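Local coordinates for ferrichrome ABC transporter substrate-binding protein (Staphylococcus pseudintermedius, PDB 5FLY) that probably binds iron-loaded ferrichrome-type siderophores outside the cell membrane and hands them to an ABC transporter for iron uptake, at residues I219-A224 with A249-S254; D24-V29 with D43-G48. One frame throughout, in Å; residues are numbered along the deposited sequence.

Interaction 1: I219-A224 with A249-S254; sequences IITAKA and AFNVDS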
# COMPACT_ATOMS: atom_id res chain seq x y z
N ILE A 219 11.23 -13.07 8.75
CA ILE A 219 11.17 -12.91 7.30
C ILE A 219 9.81 -13.28 6.76
O ILE A 219 9.34 -14.40 6.92
CB ILE A 219 12.23 -13.75 6.58
CG1 ILE A 219 13.62 -13.45 7.12
CG2 ILE A 219 12.14 -13.49 5.04
CD1 ILE A 219 14.68 -14.40 6.60
N ILE A 220 9.19 -12.32 6.10
CA ILE A 220 7.87 -12.48 5.55
C ILE A 220 7.99 -12.45 4.05
O ILE A 220 8.58 -11.52 3.50
CB ILE A 220 6.92 -11.40 6.05
CG1 ILE A 220 6.79 -11.48 7.58
CG2 ILE A 220 5.56 -11.53 5.35
CD1 ILE A 220 6.09 -10.28 8.19
N THR A 221 7.44 -13.48 3.40
CA THR A 221 7.42 -13.58 1.94
C THR A 221 6.00 -13.40 1.41
O THR A 221 5.10 -14.20 1.69
CB THR A 221 7.99 -14.92 1.46
OG1 THR A 221 9.35 -15.00 1.87
CG2 THR A 221 7.90 -15.04 -0.08
N ALA A 222 5.81 -12.34 0.64
CA ALA A 222 4.56 -12.09 -0.05
C ALA A 222 4.59 -12.80 -1.39
O ALA A 222 5.51 -12.58 -2.18
CB ALA A 222 4.34 -10.61 -0.24
N LYS A 223 3.62 -13.67 -1.62
CA LYS A 223 3.55 -14.43 -2.87
C LYS A 223 2.11 -14.75 -3.23
O LYS A 223 1.20 -14.67 -2.39
CB LYS A 223 4.35 -15.72 -2.76
CG LYS A 223 3.84 -16.69 -1.69
CD LYS A 223 4.64 -17.99 -1.67
CE LYS A 223 4.34 -18.86 -2.89
NZ LYS A 223 2.98 -19.46 -2.83
N ALA A 224 1.91 -15.10 -4.49
CA ALA A 224 0.59 -15.52 -4.93
C ALA A 224 0.23 -16.86 -4.30
O ALA A 224 1.05 -17.75 -4.17
CB ALA A 224 0.53 -15.62 -6.43
N ALA A 249 9.72 -17.45 9.94
CA ALA A 249 9.54 -17.11 8.53
C ALA A 249 8.20 -17.65 8.07
O ALA A 249 7.89 -18.82 8.28
CB ALA A 249 10.69 -17.68 7.68
N PHE A 250 7.39 -16.79 7.46
CA PHE A 250 6.09 -17.22 6.96
C PHE A 250 5.71 -16.44 5.72
O PHE A 250 6.28 -15.39 5.44
CB PHE A 250 4.98 -17.09 8.03
CG PHE A 250 4.74 -15.68 8.55
CD1 PHE A 250 5.42 -15.21 9.67
CD2 PHE A 250 3.79 -14.86 7.95
CE1 PHE A 250 5.17 -13.92 10.16
CE2 PHE A 250 3.54 -13.59 8.44
CZ PHE A 250 4.23 -13.12 9.54
N ASN A 251 4.78 -17.01 4.96
CA ASN A 251 4.28 -16.41 3.74
C ASN A 251 2.97 -15.69 3.96
O ASN A 251 2.16 -16.07 4.82
CB ASN A 251 4.06 -17.46 2.65
CG ASN A 251 5.31 -18.25 2.32
OD1 ASN A 251 6.41 -17.75 2.44
ND2 ASN A 251 5.12 -19.48 1.87
N VAL A 252 2.76 -14.64 3.17
CA VAL A 252 1.46 -13.98 3.11
C VAL A 252 1.00 -13.86 1.65
O VAL A 252 1.80 -13.95 0.73
CB VAL A 252 1.50 -12.58 3.75
CG1 VAL A 252 1.89 -12.67 5.24
CG2 VAL A 252 2.47 -11.68 3.01
N ASP A 253 -0.30 -13.62 1.46
CA ASP A 253 -0.95 -13.52 0.16
C ASP A 253 -0.70 -12.15 -0.46
O ASP A 253 -1.27 -11.16 -0.01
CB ASP A 253 -2.45 -13.78 0.31
CG ASP A 253 -3.20 -13.80 -1.01
OD1 ASP A 253 -2.75 -13.19 -2.00
OD2 ASP A 253 -4.29 -14.42 -1.04
N SER A 254 0.14 -12.09 -1.49
CA SER A 254 0.54 -10.80 -2.03
C SER A 254 -0.65 -10.00 -2.58
O SER A 254 -0.65 -8.78 -2.46
CB SER A 254 1.61 -10.97 -3.11
OG SER A 254 1.20 -11.86 -4.11
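Ile219-Ala224 and Ala249-Ser254 pair as neighbouring parallel strands at one border of a mixed five-stranded sheet, with 249-253 as the outermost strand. Backbone bonds join them at regular steps. Phe250 N donates to Ile219 O at 3.1 Å, and Thr221 N returns a bond to Phe250 O. Val252 N then reaches Thr221 O at 2.8 Å, and Lys223 N meets Val252 O. Ser254 N closes the series on Lys223 O at 2.9 Å, as the chain turns from strand into helix. Asp253 is the N-cap of that helix: its side chain caps a backbone N just past Ser254, and OD1 also bonds Ser255 OG.

On the face that carries Ile220, Phe250 and Val252, the side chains of Ile220 and Phe250 run alongside each other. CG of Phe250 sits between its backbone N and carbonyl carbon (chi1 61°), which brings the ring alongside Ile220. Ile220 CG1 lies over one ring face, offset toward the rim, in a CH-pi contact 4.0 Å from the Phe250 centroid. The CG2 branch of Ile220 touches Val252 CG1 at 3.8 Å. Helix 262-278 covers this face, as expected for an alpha/beta lobe of a class III solute-binding protein. Leu272 and Gln275 of that helix meet it.

On the other face Asn251 OD1 rests against Thr221 CB at 3.4 Å and takes a hydrogen bond from Gln233. Lys223 CD passes Asn251 ND2 at 3.9 Å. The lysine chain bends at chi3 and chi4, and NZ bonds Ala227 O and also Ala224 O.

Interaction 2: D24-V29 with D43-G48; sequences DPKRIV and DANIVG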
# COMPACT_ATOMS: atom_id res chain seq x y z
N ASP A 24 -17.27 19.59 -3.83
CA ASP A 24 -17.90 18.30 -3.58
C ASP A 24 -17.90 17.44 -4.84
O ASP A 24 -18.83 17.50 -5.64
CB ASP A 24 -19.33 18.53 -3.09
CG ASP A 24 -20.07 17.23 -2.76
OD1 ASP A 24 -19.43 16.15 -2.55
OD2 ASP A 24 -21.31 17.31 -2.65
N PRO A 25 -16.85 16.63 -5.02
CA PRO A 25 -16.75 15.82 -6.23
C PRO A 25 -17.90 14.81 -6.33
O PRO A 25 -18.15 14.06 -5.39
CB PRO A 25 -15.39 15.12 -6.09
CG PRO A 25 -14.62 15.97 -5.14
CD PRO A 25 -15.64 16.51 -4.18
N LYS A 26 -18.57 14.81 -7.47
CA LYS A 26 -19.76 14.00 -7.71
C LYS A 26 -19.49 12.78 -8.59
O LYS A 26 -20.28 11.85 -8.59
CB LYS A 26 -20.86 14.85 -8.36
CG LYS A 26 -21.34 16.03 -7.52
CD LYS A 26 -21.92 15.58 -6.19
CE LYS A 26 -22.71 16.72 -5.55
NZ LYS A 26 -23.28 16.32 -4.22
N ARG A 27 -18.40 12.81 -9.35
CA ARG A 27 -18.12 11.76 -10.33
C ARG A 27 -16.62 11.58 -10.45
O ARG A 27 -15.99 12.09 -11.36
CB ARG A 27 -18.74 12.10 -11.70
CG ARG A 27 -20.25 12.22 -11.69
CD ARG A 27 -20.81 12.37 -13.10
NE ARG A 27 -20.59 11.17 -13.90
CZ ARG A 27 -21.31 10.05 -13.80
NH1 ARG A 27 -22.29 9.98 -12.92
NH2 ARG A 27 -21.02 9.00 -14.56
N ILE A 28 -16.06 10.81 -9.52
CA ILE A 28 -14.62 10.58 -9.45
C ILE A 28 -14.28 9.31 -10.20
O ILE A 28 -14.93 8.28 -10.02
CB ILE A 28 -14.12 10.44 -8.00
CG1 ILE A 28 -14.57 11.62 -7.16
CG2 ILE A 28 -12.59 10.31 -7.96
CD1 ILE A 28 -14.11 11.55 -5.70
N VAL A 29 -13.25 9.37 -11.04
CA VAL A 29 -12.68 8.17 -11.63
C VAL A 29 -11.31 7.99 -11.01
O VAL A 29 -10.47 8.88 -11.10
CB VAL A 29 -12.58 8.27 -13.16
CG1 VAL A 29 -11.73 7.13 -13.74
CG2 VAL A 29 -13.99 8.29 -13.75
N ASP A 43 -16.76 6.79 1.48
CA ASP A 43 -18.00 6.84 0.70
C ASP A 43 -17.96 7.95 -0.34
O ASP A 43 -18.94 8.67 -0.54
CB ASP A 43 -19.23 7.03 1.60
CG ASP A 43 -20.53 6.78 0.85
OD1 ASP A 43 -20.56 5.88 -0.03
OD2 ASP A 43 -21.53 7.47 1.14
N ALA A 44 -16.81 8.09 -1.00
CA ALA A 44 -16.68 9.03 -2.10
C ALA A 44 -17.58 8.68 -3.28
O ALA A 44 -17.95 7.51 -3.49
CB ALA A 44 -15.24 9.10 -2.57
N ASN A 45 -17.91 9.69 -4.08
CA ASN A 45 -18.75 9.50 -5.26
C ASN A 45 -17.94 8.97 -6.44
O ASN A 45 -17.64 9.70 -7.39
CB ASN A 45 -19.45 10.81 -5.61
CG ASN A 45 -20.38 11.30 -4.49
OD1 ASN A 45 -21.18 10.52 -3.96
ND2 ASN A 45 -20.25 12.57 -4.12
N ILE A 46 -17.62 7.68 -6.40
CA ILE A 46 -16.76 7.07 -7.40
C ILE A 46 -17.59 6.44 -8.51
O ILE A 46 -18.50 5.63 -8.24
CB ILE A 46 -15.85 5.99 -6.78
CG1 ILE A 46 -14.93 6.61 -5.71
CG2 ILE A 46 -15.04 5.27 -7.87
CD1 ILE A 46 -14.19 5.60 -4.86
N VAL A 47 -17.30 6.81 -9.75
CA VAL A 47 -18.03 6.28 -10.90
C VAL A 47 -17.17 5.42 -11.83
O VAL A 47 -17.68 4.81 -12.75
CB VAL A 47 -18.66 7.42 -11.75
CG1 VAL A 47 -19.74 8.15 -10.94
CG2 VAL A 47 -17.61 8.39 -12.26
N GLY A 48 -15.87 5.36 -11.59
CA GLY A 48 -15.00 4.48 -12.36
C GLY A 48 -13.79 4.18 -11.52
O GLY A 48 -13.35 5.03 -10.76
O HOH W 1 -16.86 12.26 -3.48
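Ile28 and Val29 join Ile46, Val47 and Gly48 in a short parallel pairing, preceded by a looser, partly solvent-facing join through Asn45. The tight part centres on two carbonyls. Ile28 N gives a nearly straight bond to Asn45 O (2.9 Å, 173°). Ile28 O then receives Val47 N at 2.8 Å and, more weakly, Gly48 N. The shared acceptor marks a beta bulge: Ile28 pairs with Ile46, but Val29 pairs with Gly48. Val29 CA approaches Gly48 O at 3.3 Å. Around this backbone, Val29 CG2 meets Val47 CG2 at 3.9 Å, the two side chains crossing at about a right angle. Ile28 CD1 reaches Ala44 CB.

The side around Lys26 and Asn45 is more open. Asn45 is the centre of an inverse gamma turn, and its side chain points toward Pro25 and Lys26. ND2 donates to Pro25 O at 2.9 Å, the acceptor lying in the amide plane. A water gives a second bond to Pro25 O and accepts one from Asn45 N, so the carbonyl is gripped twice. Exposed Lys26 runs alongside Asn45, and its bend at chi2 (-60°) turns the chain back so that NZ makes a salt bridge to Asp24 OD2 at 2.7 Å.

Arg27 lies at the Val47 end of the contact. Val47 CG1 sits over one face of its guanidinium, offset toward the rim, while NH2 bonds Leu80 O.

Strands 28-30 and 46-50 belong to a beta-alpha-beta unit, with helix 36-41 between them. A Schellman motif at Asp43 ends that helix, whose Leu39 touches Ala44 and Ile46. On its other edge strand 28-30 pairs with strand 84-88.

In the fold
The two interactions lie on opposite sides of the chain's centre, their own centres 34 Å apart and their nearest atoms about 20 Å apart. Each pairs parallel strands, but in separate sheets: interaction 2 near the start of the chain, interaction 1 near its end. This fits the two-lobed build of class III solute-binding proteins, where the ligand sits between the lobes. A bound polyether, not a siderophore, occupies a pocket lined by Thr34, Glu162, Trp203 and Tyr259 among others, probably the ferrichrome site. In interaction 1 the side chain of Ser254 is about 7 Å from this polyether (7PG); it also touches Glu162. In interaction 2 the Asp24 side chain is about 6 Å from a cadmium ion.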